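Local coordinates for protein collagen adhesin (Staphylococcus aureus, PDB 2F68) that binds collagen as a bacterial adhesin, its two immunoglobulin-like domains probably wrapping round the triple helix in a 'collagen hug', at residues 25-30 with 139-144; 59-64 with 123-128; 32-37 with 109-114; 65-70 with 159-164; 18-23 with 135-140. One frame throughout, in Å; residues are numbered along the deposited sequence.

In the fold
The first long strand, 17-27, starts the set: with 18-23 (contact 5) and then 25-30 (contact 1) it meets 135-144, over a hundred residues later, and so closes the first domain from its N-terminal end to the last strand before the chain leaves for the collagen-binding domain. Both loops enclose contact 3, where 32-37 pairs with 109-114, and contact 2, where 59-64 faces 123-128; these two cross each other, since their segments alternate along the chain. Contact 4 crosses all the others, leaving strand 62-75 at 65-70 and joining 159-164 in the collagen-binding domain. Contacts 1, 2, 3 and 5 therefore assemble one immunoglobulin-like domain, and contact 4 fastens it to the next.

Contact 1: 25-30 with 139-144; sequences SKIEDG and VTVHKS
A short parallel pairing within the mixed sheet of the immunoglobulin-like domain joins the end of the first long strand to strand 135-141, and it is centred on Thr140. Thr140 N donates to Ser25 O at 2.7 Å, and Ile27 N donates to Thr140 O at 2.8 Å, so one residue bonds to the two that flank Lys26, the mark of parallel strands. The pattern continues with His142 N, 3.0 Å from Ile27 O. On the buried face, with Val139 and Val141, lies Ile27, where a branched aliphatic chain fits. Ile27 CG1 takes the tight site between backbone N and carbonyl carbon (chi1 51°), which lays it 3.8 Å from Val139 CG1 and brings Ile27 CD1 3.9 Å from Val141 CG2.

The other side is polar. Lys26 runs beside Thr140 and then bends at its third and fourth torsions, bringing NZ to donate to His142 NE2 at 3.2 Å, tilted 19° out of the ring plane. Lys126 makes a weak bond at ND1, so two ammonium groups approach this imidazole. The Glu28 carboxylate plane is turned only 15° from that of the His142 ring, with Glu28 OE2 3.9 Å from His142 CD2, and may soften their charge. Long flexible chains suit this open side. A water joins Thr140 OG1 to Ser25 O, the latter link weak. Past the strand ends, Asp29 packs OD2 on Ser144 CB at 3.4 Å while OD1 accepts from Asn116 N. The arrangement resembles the A'-G parallel pair of variable-type immunoglobulin domains.

Contact 2: 59-64 with 123-128; sequences SGTVKI and SDDKVA
The flat group at the centre of this contact is the peptide following Asp125, and Thr61 meets it in the plane of its carbonyl: OG1 donates to Asp125 O at 2.9 Å, on a lone pair, with a C=O...O angle of 129°. The second flat group, the Asp125 carboxylate, ends a stem that Thr61 crosses at a slant: Thr61 CG2 lies 4.0 Å from Asp125 CB and 4.2 Å from the carboxylate carbon, Asp125 CG. Threonine suits the place because its two branches do different work. OG1 stands between the backbone N and the carbonyl carbon (chi1 52°) and reaches the oxygen, while CG2 lies against the aspartate stem.

Deeper in, the carbonyls of the turn are lined by valine methyls. Val62 CG1 lies 3.4 Å from Asp125 O and 3.6 Å from Lys126 O, and its other branch, CG2, lies 3.5 Å from Val127 O. Val62 CG2 also touches Ala128 CB at 3.8 Å. Ala128 CB then sits equally against Ile64, at 3.8 Å from CG1. A small methyl fits here, since the larger chains of Val62 and Ile64 come down on it from the facing strand.

The two segments run nearly alongside but share no strand pairing. Lys63 of strand 62-75 bonds instead to Arg115 of strand 104-116, and just beyond the strand ends Thr61 bonds to Leu117, whereas Lys126 and Ala128 pair with Val141 and Val139 of strand 135-141. Side chains thus bridge opposing layers at one end of the sandwich, with Ile64 also resting on Val112 of strand 104-116.

Contact 3: 32-37 with 109-114; sequences KTTVKM and EFEVQG
Val35 and Phe110 stand side by side, pointing the same way into the core, with the valine over one face of the ring: Val35 CB lies 4.2 Å from the ring centroid, 28° off its normal, a CH-pi contact. Phe110 achieves this by placing CG between its backbone N and carbonyl carbon (chi1 55°), which brings the ring alongside Val35. Val112 completes the row: its CG2 meets Val35 CG2 at a slant, 3.7 Å away, and lies as close to Thr33 CG2, while its CG1 comes to the edge of the phenyl ring. A flat phenyl ring and beta-branched valines pack closely in this buried interior.

The strands carrying them are neighbours in the antiparallel part of the immunoglobulin-like sheet. Thr33 with Val112 and Val35 with Phe110 are hydrogen-bonded pairs, each with two N-H...O bonds, such as Val35 N to Phe110 O at 2.7 Å.

The other face of the sheet is polar. Thr34 presents CG2 to Glu109 CG at 3.7 Å and sets OG1 beside CG of Glu111, whose OE1 accepts from a water 2.7 Å away that also meets Thr34 OG1. The other carboxylate oxygen, OE2, accepts from Asn299 N. Lys36 CD slants past Glu109 OE2 at 3.9 Å, and its cationic end lies on Phe107.

Contact 4: 65-70 with 159-164; sequences EGYSKT and MLPEDT
Pro161 lays its ring against the side chain of Glu65, CG 3.7 Å from Glu65 CB and 3.4 Å from Glu65 OE1, the two chains meeting at a slant. Proline fits because its rigid ring gives the loop a compact apolar surface and, by restricting phi, helps fix the loop backbone whose carbonyl Ser68 uses. That oxygen is gripped twice by Ser68: OG donates to Pro161 O at 2.7 Å in the carbonyl plane, on a lone pair, and the backbone N donates at 2.9 Å, tilted 17° from that plane. Serine is well placed, its short hydroxyl standing close to its own N-H so that both can reach one acceptor.

Tyr67 presents its rim to the loop. CE2 of Tyr67 lies 3.3 Å from Met159 O, which sits in the ring plane at its edge, so the carbonyl faces the ring's C-H border. Next along, Thr164 CG2 approaches Ser68 O at 3.2 Å, while its OG1 is 2.7 Å from a water that Lys69 NZ, arriving over its bend at chi2, holds as donor.

At the other end Glu65 and Glu162 bring like charges together; a water donates to Glu65 OE1 and, weakly, to Glu162 OE1, probably easing the repulsion.

This is a seam between domains. Strand 62-75 of the immunoglobulin-like domain pairs with strand 104-116, where Gln113 touches both Tyr67 and Pro161, and the loop 159-164 precedes strand 166-173 of the collagen-binding domain, with Ile298 of the returning chain touching Tyr67 and Met159.

Contact 5: 18-23 with 135-140; sequences TDLTVS and KSTNVT
Thr137 and Val22 form the tight centre of the contact, Thr137 CG2 lying 3.5 Å from Val22 CG2. Thr137 OG1 stands anti to the backbone N (chi1 170°), which puts the methyl, CG2, between N and the carbonyl carbon. From there Thr137 CG2 lies 3.4 Å from Leu20 O and 3.8 Å from Leu20 CG. The side chains of Leu20 and Thr137 cross at about a right angle. The one small methyl is shared by both hydrophobic neighbours. Further along, Val22 CG1 meets Val139 CG2 at 3.7 Å, again nearly perpendicular. Compact branched chains suit this narrow interior, where bulk close to the backbone fills the space between strands.

The two strands run almost parallel, 8° apart, yet their axes approach only to 6.3 Å and their backbones share no hydrogen bond here. Strand 17-27 is bonded to strand 31-40 at this point and strand 135-141 to strand 127-132, as in an immunoglobulin-like sandwich whose first long strand, here 17-27, lies with one layer before switching to the other.

Near Thr18 the contact becomes polar and more solvent-exposed, touched by the stem of a single lysine. Lys135 meets Leu20 with CB, then bends at chi2 (-68°) and runs along Thr18, placing CE 3.3 Å from Thr18 O. A lysine can bury its methylene stem while its amine stays in water: a water donates to Thr18 O at 2.8 Å and weakly accepts from Lys135 NZ, while Thr18 OG1 is hydrogen-bonded to Thr38.

Contact 1: 25-30 with 139-144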
# COMPACT_ATOMS: atom_id res chain seq x y z
N SER A 25 12.27 4.04 13.55
CA SER A 25 13.02 5.17 12.99
C SER A 25 13.92 4.77 11.82
O SER A 25 14.38 5.63 11.07
CB SER A 25 13.84 5.86 14.08
OG SER A 25 14.76 4.96 14.68
N LYS A 26 14.16 3.47 11.68
CA LYS A 26 14.98 2.94 10.59
C LYS A 26 14.20 1.92 9.75
O LYS A 26 13.80 0.87 10.25
CB LYS A 26 16.27 2.31 11.14
CG LYS A 26 17.29 3.33 11.65
CD LYS A 26 18.46 2.66 12.38
CE LYS A 26 19.56 2.20 11.42
NZ LYS A 26 19.25 0.90 10.76
N ILE A 27 13.99 2.26 8.48
CA ILE A 27 13.22 1.41 7.56
C ILE A 27 13.95 1.20 6.23
O ILE A 27 14.83 1.98 5.86
CB ILE A 27 11.79 1.97 7.30
CG1 ILE A 27 11.85 3.45 6.88
CG2 ILE A 27 10.90 1.76 8.52
CD1 ILE A 27 10.58 3.96 6.23
N GLU A 28 13.56 0.14 5.52
CA GLU A 28 14.11 -0.15 4.19
C GLU A 28 13.34 0.61 3.11
O GLU A 28 12.35 1.29 3.41
CB GLU A 28 14.05 -1.66 3.91
CG GLU A 28 14.84 -2.53 4.90
CD GLU A 28 16.35 -2.35 4.78
OE1 GLU A 28 16.86 -2.22 3.65
OE2 GLU A 28 17.03 -2.35 5.84
N ASP A 29 13.80 0.52 1.87
CA ASP A 29 13.15 1.17 0.73
C ASP A 29 11.79 0.53 0.45
O ASP A 29 11.70 -0.67 0.18
CB ASP A 29 14.04 1.11 -0.52
CG ASP A 29 13.46 1.89 -1.69
OD1 ASP A 29 13.03 3.05 -1.49
OD2 ASP A 29 13.45 1.35 -2.81
N GLY A 30 10.74 1.35 0.54
CA GLY A 30 9.37 0.87 0.38
C GLY A 30 8.82 0.25 1.66
O GLY A 30 7.83 -0.49 1.62
N VAL A 139 13.34 9.93 10.09
CA VAL A 139 13.18 8.55 9.63
C VAL A 139 14.29 8.22 8.63
O VAL A 139 14.47 8.92 7.63
CB VAL A 139 11.80 8.30 8.96
CG1 VAL A 139 11.58 6.81 8.72
CG2 VAL A 139 10.67 8.88 9.80
N THR A 140 15.05 7.16 8.92
CA THR A 140 16.14 6.72 8.05
C THR A 140 15.65 5.67 7.06
O THR A 140 15.19 4.59 7.45
CB THR A 140 17.33 6.17 8.88
OG1 THR A 140 17.67 7.10 9.91
CG2 THR A 140 18.54 5.93 7.99
N VAL A 141 15.74 6.00 5.77
CA VAL A 141 15.30 5.10 4.70
C VAL A 141 16.50 4.60 3.90
O VAL A 141 17.10 5.35 3.13
CB VAL A 141 14.26 5.78 3.76
CG1 VAL A 141 13.74 4.78 2.72
CG2 VAL A 141 13.10 6.36 4.56
N HIS A 142 16.84 3.32 4.10
CA HIS A 142 17.96 2.70 3.39
C HIS A 142 17.60 2.41 1.94
O HIS A 142 16.44 2.14 1.62
CB HIS A 142 18.38 1.40 4.10
CG HIS A 142 18.73 1.58 5.54
ND1 HIS A 142 19.95 2.06 5.96
CD2 HIS A 142 18.01 1.36 6.67
CE1 HIS A 142 19.98 2.11 7.28
NE2 HIS A 142 18.81 1.70 7.73
N LYS A 143 18.60 2.48 1.06
CA LYS A 143 18.40 2.28 -0.37
C LYS A 143 18.10 0.82 -0.73
O LYS A 143 18.39 -0.09 0.05
CB LYS A 143 19.61 2.79 -1.17
CG LYS A 143 20.85 1.90 -1.11
CD LYS A 143 21.91 2.37 -2.10
CE LYS A 143 22.89 1.25 -2.44
NZ LYS A 143 23.70 0.81 -1.27
N SER A 144 17.52 0.61 -1.91
CA SER A 144 17.19 -0.72 -2.40
C SER A 144 18.43 -1.46 -2.90
O SER A 144 19.27 -0.88 -3.59
CB SER A 144 16.14 -0.64 -3.51
OG SER A 144 15.74 -1.93 -3.94
O HOH W 1 16.18 8.20 12.36

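Contact 2: 59-64 with 123-128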
# COMPACT_ATOMS: atom_id res chain seq x y z
N SER A 59 9.14 14.96 -2.31
CA SER A 59 10.04 14.87 -3.46
C SER A 59 11.49 15.18 -3.06
O SER A 59 11.73 15.81 -2.03
CB SER A 59 9.59 15.81 -4.58
OG SER A 59 9.45 17.14 -4.11
N GLY A 60 12.43 14.73 -3.89
CA GLY A 60 13.85 14.97 -3.65
C GLY A 60 14.65 13.69 -3.56
O GLY A 60 14.63 12.87 -4.47
N THR A 61 15.35 13.52 -2.44
CA THR A 61 16.14 12.32 -2.18
C THR A 61 15.30 11.25 -1.49
O THR A 61 15.42 10.06 -1.79
CB THR A 61 17.39 12.62 -1.32
OG1 THR A 61 17.01 13.33 -0.14
CG2 THR A 61 18.39 13.45 -2.11
N VAL A 62 14.44 11.68 -0.56
CA VAL A 62 13.54 10.79 0.16
C VAL A 62 12.07 11.20 -0.00
O VAL A 62 11.76 12.40 -0.06
CB VAL A 62 13.89 10.66 1.66
CG1 VAL A 62 15.02 9.66 1.86
CG2 VAL A 62 14.24 12.02 2.27
N LYS A 63 11.19 10.21 -0.08
CA LYS A 63 9.76 10.45 -0.25
C LYS A 63 8.95 9.69 0.79
O LYS A 63 9.09 8.48 0.96
CB LYS A 63 9.32 10.05 -1.67
CG LYS A 63 7.86 10.35 -1.99
CD LYS A 63 7.55 10.04 -3.45
CE LYS A 63 6.08 10.24 -3.78
NZ LYS A 63 5.65 11.66 -3.74
N ILE A 64 8.09 10.43 1.51
CA ILE A 64 7.18 9.84 2.48
C ILE A 64 5.75 9.90 1.94
O ILE A 64 5.27 10.96 1.54
CB ILE A 64 7.28 10.54 3.87
CG1 ILE A 64 8.71 10.46 4.44
CG2 ILE A 64 6.25 9.97 4.86
CD1 ILE A 64 9.22 9.04 4.73
N SER A 123 24.12 9.34 4.23
CA SER A 123 23.63 9.68 5.58
C SER A 123 22.52 10.74 5.65
O SER A 123 21.38 10.42 6.01
CB SER A 123 24.79 10.05 6.51
OG SER A 123 24.35 10.24 7.85
N ASP A 124 22.85 11.98 5.31
CA ASP A 124 21.91 13.10 5.39
C ASP A 124 20.79 13.05 4.35
O ASP A 124 19.68 13.54 4.59
CB ASP A 124 22.65 14.44 5.31
CG ASP A 124 23.55 14.69 6.51
OD1 ASP A 124 23.23 14.32 7.64
OD2 ASP A 124 24.69 15.32 6.26
N ASP A 125 21.09 12.47 3.19
CA ASP A 125 20.13 12.38 2.09
C ASP A 125 19.06 11.31 2.32
O ASP A 125 17.93 11.45 1.84
CB ASP A 125 20.85 12.14 0.76
CG ASP A 125 21.77 13.29 0.36
OD1 ASP A 125 21.51 14.44 0.77
OD2 ASP A 125 22.75 13.03 -0.37
N LYS A 126 19.41 10.26 3.05
CA LYS A 126 18.49 9.16 3.33
C LYS A 126 17.58 9.41 4.54
O LYS A 126 16.74 8.57 4.88
CB LYS A 126 19.23 7.82 3.46
CG LYS A 126 20.30 7.77 4.55
CD LYS A 126 20.67 6.34 4.92
CE LYS A 126 21.50 5.65 3.85
NZ LYS A 126 21.85 4.25 4.22
N VAL A 127 17.74 10.57 5.17
CA VAL A 127 16.94 10.95 6.34
C VAL A 127 15.75 11.81 5.92
O VAL A 127 15.91 12.83 5.26
CB VAL A 127 17.80 11.68 7.41
CG1 VAL A 127 16.92 12.31 8.49
CG2 VAL A 127 18.80 10.72 8.04
N ALA A 128 14.55 11.36 6.31
CA ALA A 128 13.32 12.10 6.05
C ALA A 128 12.80 12.74 7.33
O ALA A 128 12.59 12.05 8.34
CB ALA A 128 12.27 11.19 5.44

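Contact 3: 32-37 with 109-114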
# COMPACT_ATOMS: atom_id res chain seq x y z
N LYS A 32 7.31 0.27 5.74
CA LYS A 32 6.24 0.93 6.47
C LYS A 32 6.68 1.35 7.87
O LYS A 32 7.39 0.62 8.56
CB LYS A 32 5.01 0.02 6.57
CG LYS A 32 4.33 -0.28 5.24
CD LYS A 32 3.16 -1.23 5.43
CE LYS A 32 2.51 -1.58 4.10
NZ LYS A 32 1.36 -2.50 4.28
N THR A 33 6.24 2.54 8.29
CA THR A 33 6.51 3.05 9.64
C THR A 33 5.33 3.89 10.16
O THR A 33 4.61 4.51 9.38
CB THR A 33 7.85 3.84 9.72
OG1 THR A 33 8.07 4.28 11.06
CG2 THR A 33 7.85 5.04 8.77
N THR A 34 5.16 3.88 11.48
CA THR A 34 4.00 4.52 12.11
C THR A 34 4.34 5.88 12.72
O THR A 34 5.30 6.01 13.47
CB THR A 34 3.38 3.60 13.20
OG1 THR A 34 3.41 2.24 12.76
CG2 THR A 34 1.94 4.00 13.49
N VAL A 35 3.54 6.89 12.37
CA VAL A 35 3.71 8.25 12.87
C VAL A 35 2.62 8.56 13.91
O VAL A 35 1.44 8.33 13.66
CB VAL A 35 3.65 9.30 11.73
CG1 VAL A 35 3.96 10.70 12.24
CG2 VAL A 35 4.60 8.92 10.60
N LYS A 36 3.04 9.09 15.06
CA LYS A 36 2.11 9.47 16.12
C LYS A 36 2.25 10.95 16.48
O LYS A 36 3.35 11.42 16.77
CB LYS A 36 2.31 8.58 17.36
CG LYS A 36 1.17 8.66 18.37
CD LYS A 36 1.42 7.73 19.55
CE LYS A 36 0.27 7.79 20.54
NZ LYS A 36 0.49 6.88 21.70
N MET A 37 1.13 11.66 16.47
CA MET A 37 1.08 13.08 16.80
C MET A 37 0.12 13.31 17.96
O MET A 37 -1.05 12.94 17.87
CB MET A 37 0.66 13.89 15.57
CG MET A 37 0.74 15.42 15.72
SD MET A 37 -0.60 16.16 16.69
CE MET A 37 -2.05 15.57 15.83
N GLU A 109 -2.54 8.51 15.26
CA GLU A 109 -1.60 7.46 14.89
C GLU A 109 -1.94 6.90 13.51
O GLU A 109 -3.06 6.44 13.28
CB GLU A 109 -1.60 6.35 15.95
CG GLU A 109 -0.34 5.50 15.97
CD GLU A 109 -0.33 4.48 17.10
OE1 GLU A 109 -1.37 3.83 17.33
OE2 GLU A 109 0.73 4.32 17.74
N PHE A 110 -0.96 6.94 12.61
CA PHE A 110 -1.14 6.48 11.23
C PHE A 110 0.15 5.95 10.62
O PHE A 110 1.25 6.32 11.04
CB PHE A 110 -1.74 7.60 10.35
CG PHE A 110 -0.95 8.88 10.37
CD1 PHE A 110 0.08 9.10 9.46
CD2 PHE A 110 -1.25 9.88 11.30
CE1 PHE A 110 0.81 10.29 9.48
CE2 PHE A 110 -0.53 11.07 11.32
CZ PHE A 110 0.50 11.28 10.41
N GLU A 111 0.02 5.08 9.62
CA GLU A 111 1.17 4.47 8.95
C GLU A 111 1.53 5.17 7.64
O GLU A 111 0.65 5.61 6.90
CB GLU A 111 0.90 2.98 8.68
CG GLU A 111 0.81 2.12 9.94
CD GLU A 111 0.54 0.65 9.64
OE1 GLU A 111 0.89 -0.19 10.49
OE2 GLU A 111 -0.01 0.34 8.56
N VAL A 112 2.83 5.29 7.38
CA VAL A 112 3.34 5.90 6.15
C VAL A 112 4.37 5.00 5.46
O VAL A 112 4.91 4.08 6.07
CB VAL A 112 3.96 7.31 6.40
CG1 VAL A 112 2.92 8.29 6.94
CG2 VAL A 112 5.16 7.23 7.35
N GLN A 113 4.62 5.27 4.18
CA GLN A 113 5.61 4.52 3.40
C GLN A 113 6.82 5.40 3.07
O GLN A 113 6.66 6.52 2.58
CB GLN A 113 4.98 3.96 2.12
CG GLN A 113 5.83 2.91 1.41
CD GLN A 113 5.20 2.41 0.12
OE1 GLN A 113 4.59 3.17 -0.63
NE2 GLN A 113 5.36 1.12 -0.15
N GLY A 114 8.01 4.87 3.33
CA GLY A 114 9.26 5.59 3.07
C GLY A 114 9.98 5.09 1.84
O GLY A 114 10.14 3.88 1.65
O HOH W 2 0.63 0.70 13.06

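Contact 4: 65-70 with 159-164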
# COMPACT_ATOMS: atom_id res chain seq x y z
N GLU A 65 5.09 8.74 1.92
CA GLU A 65 3.73 8.63 1.40
C GLU A 65 2.77 8.13 2.47
O GLU A 65 2.86 6.98 2.91
CB GLU A 65 3.70 7.72 0.17
CG GLU A 65 4.53 8.21 -1.01
CD GLU A 65 4.48 7.27 -2.20
OE1 GLU A 65 3.38 7.06 -2.76
OE2 GLU A 65 5.55 6.75 -2.59
N GLY A 66 1.84 8.99 2.87
CA GLY A 66 0.84 8.64 3.87
C GLY A 66 -0.30 7.83 3.28
O GLY A 66 -0.94 8.26 2.32
N TYR A 67 -0.54 6.66 3.86
CA TYR A 67 -1.62 5.78 3.41
C TYR A 67 -2.98 6.42 3.69
O TYR A 67 -3.28 6.81 4.83
CB TYR A 67 -1.52 4.41 4.08
CG TYR A 67 -0.33 3.58 3.61
CD1 TYR A 67 0.85 3.56 4.34
CD2 TYR A 67 -0.41 2.82 2.45
CE1 TYR A 67 1.94 2.80 3.92
CE2 TYR A 67 0.68 2.06 2.02
CZ TYR A 67 1.85 2.05 2.76
OH TYR A 67 2.92 1.30 2.34
N SER A 68 -3.80 6.52 2.64
CA SER A 68 -5.08 7.23 2.69
C SER A 68 -6.07 6.64 3.70
O SER A 68 -6.60 5.55 3.49
CB SER A 68 -5.71 7.30 1.30
OG SER A 68 -4.88 8.01 0.40
N LYS A 69 -6.29 7.36 4.79
CA LYS A 69 -7.22 6.94 5.84
C LYS A 69 -7.99 8.12 6.43
O LYS A 69 -7.49 9.24 6.49
CB LYS A 69 -6.47 6.20 6.96
CG LYS A 69 -6.15 4.73 6.67
CD LYS A 69 -7.37 3.84 6.83
CE LYS A 69 -7.04 2.38 6.53
NZ LYS A 69 -8.23 1.50 6.68
N THR A 70 -9.23 7.84 6.85
CA THR A 70 -10.07 8.84 7.50
C THR A 70 -10.60 8.29 8.83
O THR A 70 -11.48 7.43 8.86
CB THR A 70 -11.25 9.28 6.59
OG1 THR A 70 -10.75 9.61 5.29
CG2 THR A 70 -11.96 10.50 7.18
N MET A 159 -0.08 -2.45 -1.11
CA MET A 159 -1.21 -1.52 -1.06
C MET A 159 -0.72 -0.11 -1.35
O MET A 159 0.24 0.37 -0.74
CB MET A 159 -1.90 -1.59 0.30
CG MET A 159 -3.31 -1.01 0.32
SD MET A 159 -4.10 -1.09 1.94
CE MET A 159 -4.37 -2.86 2.12
N LEU A 160 -1.38 0.55 -2.30
CA LEU A 160 -1.04 1.92 -2.69
C LEU A 160 -1.43 2.96 -1.64
O LEU A 160 -2.52 2.88 -1.07
CB LEU A 160 -1.67 2.27 -4.04
CG LEU A 160 -0.77 2.54 -5.26
CD1 LEU A 160 0.52 1.72 -5.26
CD2 LEU A 160 -1.55 2.33 -6.55
N PRO A 161 -0.53 3.93 -1.37
CA PRO A 161 -0.79 5.03 -0.44
C PRO A 161 -1.97 5.91 -0.84
O PRO A 161 -2.63 6.49 0.02
CB PRO A 161 0.51 5.83 -0.47
CG PRO A 161 1.54 4.87 -0.95
CD PRO A 161 0.82 4.02 -1.94
N GLU A 162 -2.23 6.01 -2.15
CA GLU A 162 -3.35 6.80 -2.66
C GLU A 162 -4.68 6.05 -2.62
O GLU A 162 -5.75 6.67 -2.58
CB GLU A 162 -3.06 7.32 -4.08
CG GLU A 162 -2.67 6.25 -5.11
CD GLU A 162 -1.17 6.10 -5.28
OE1 GLU A 162 -0.44 6.15 -4.27
OE2 GLU A 162 -0.72 5.91 -6.43
N ASP A 163 -4.62 4.72 -2.63
CA ASP A 163 -5.82 3.88 -2.63
C ASP A 163 -5.70 2.70 -1.67
O ASP A 163 -5.03 1.71 -1.97
CB ASP A 163 -6.14 3.40 -4.05
CG ASP A 163 -7.53 2.79 -4.17
OD1 ASP A 163 -8.44 3.21 -3.43
OD2 ASP A 163 -7.70 1.89 -5.02
N THR A 164 -6.35 2.82 -0.51
CA THR A 164 -6.30 1.78 0.53
C THR A 164 -7.37 0.70 0.34
O THR A 164 -7.30 -0.36 0.97
CB THR A 164 -6.41 2.38 1.95
OG1 THR A 164 -6.05 1.39 2.93
CG2 THR A 164 -7.83 2.88 2.24
O HOH W 3 2.84 5.04 -4.53
O HOH W 4 -7.78 -0.18 4.35

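Contact 5: 18-23 with 135-140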
# COMPACT_ATOMS: atom_id res chain seq x y z
N THR A 18 2.20 18.65 21.04
CA THR A 18 3.09 18.42 22.18
C THR A 18 4.19 17.40 21.91
O THR A 18 5.29 17.51 22.45
CB THR A 18 2.30 18.01 23.44
OG1 THR A 18 1.33 17.00 23.10
CG2 THR A 18 1.59 19.21 24.04
N ASP A 19 3.88 16.39 21.09
CA ASP A 19 4.85 15.34 20.76
C ASP A 19 4.60 14.74 19.38
O ASP A 19 3.45 14.52 18.98
CB ASP A 19 4.84 14.24 21.83
CG ASP A 19 5.91 13.18 21.60
OD1 ASP A 19 7.09 13.55 21.41
OD2 ASP A 19 5.57 11.98 21.61
N LEU A 20 5.69 14.48 18.66
CA LEU A 20 5.64 13.82 17.36
C LEU A 20 6.72 12.74 17.28
O LEU A 20 7.91 13.04 17.30
CB LEU A 20 5.80 14.84 16.23
CG LEU A 20 5.66 14.37 14.78
CD1 LEU A 20 4.21 14.11 14.40
CD2 LEU A 20 6.27 15.39 13.84
N THR A 21 6.28 11.48 17.20
CA THR A 21 7.20 10.34 17.17
C THR A 21 6.90 9.40 16.00
O THR A 21 5.74 9.15 15.68
CB THR A 21 7.15 9.52 18.48
OG1 THR A 21 5.79 9.23 18.82
CG2 THR A 21 7.80 10.29 19.63
N VAL A 22 7.96 8.90 15.38
CA VAL A 22 7.84 7.90 14.31
C VAL A 22 8.62 6.64 14.67
O VAL A 22 9.83 6.68 14.87
CB VAL A 22 8.30 8.44 12.93
CG1 VAL A 22 7.97 7.44 11.83
CG2 VAL A 22 7.65 9.77 12.62
N SER A 23 7.90 5.52 14.77
CA SER A 23 8.50 4.23 15.09
C SER A 23 8.04 3.16 14.10
O SER A 23 6.84 3.03 13.84
CB SER A 23 8.15 3.82 16.52
OG SER A 23 8.81 2.61 16.88
N LYS A 135 7.41 20.59 16.54
CA LYS A 135 7.99 19.27 16.76
C LYS A 135 8.45 18.61 15.46
O LYS A 135 7.77 18.71 14.44
CB LYS A 135 7.00 18.36 17.50
CG LYS A 135 6.44 18.94 18.80
CD LYS A 135 7.50 19.06 19.89
CE LYS A 135 7.03 19.96 21.02
NZ LYS A 135 8.05 20.07 22.10
N SER A 136 9.60 17.95 15.52
CA SER A 136 10.18 17.28 14.36
C SER A 136 10.86 15.96 14.74
O SER A 136 11.44 15.85 15.82
CB SER A 136 11.18 18.20 13.65
OG SER A 136 12.23 18.58 14.52
N THR A 137 10.77 14.98 13.84
CA THR A 137 11.37 13.66 14.05
C THR A 137 11.90 13.08 12.74
O THR A 137 11.37 13.36 11.66
CB THR A 137 10.39 12.68 14.74
OG1 THR A 137 10.92 11.35 14.71
CG2 THR A 137 9.02 12.70 14.07
N ASN A 138 12.94 12.26 12.84
CA ASN A 138 13.65 11.74 11.67
C ASN A 138 13.40 10.26 11.38
O ASN A 138 13.28 9.45 12.30
CB ASN A 138 15.15 12.00 11.79
CG ASN A 138 15.50 13.48 11.80
OD1 ASN A 138 16.38 13.92 12.53
ND2 ASN A 138 14.79 14.27 10.98
N VAL A 139 13.34 9.93 10.09
CA VAL A 139 13.18 8.55 9.63
C VAL A 139 14.29 8.22 8.63
O VAL A 139 14.47 8.92 7.63
CB VAL A 139 11.80 8.30 8.96
CG1 VAL A 139 11.58 6.81 8.72
CG2 VAL A 139 10.67 8.88 9.80
N THR A 140 15.05 7.16 8.92
CA THR A 140 16.14 6.72 8.05
C THR A 140 15.65 5.67 7.06
O THR A 140 15.19 4.59 7.45
CB THR A 140 17.33 6.17 8.88
OG1 THR A 140 17.67 7.10 9.91
CG2 THR A 140 18.54 5.93 7.99
O HOH W 5 5.57 19.45 24.38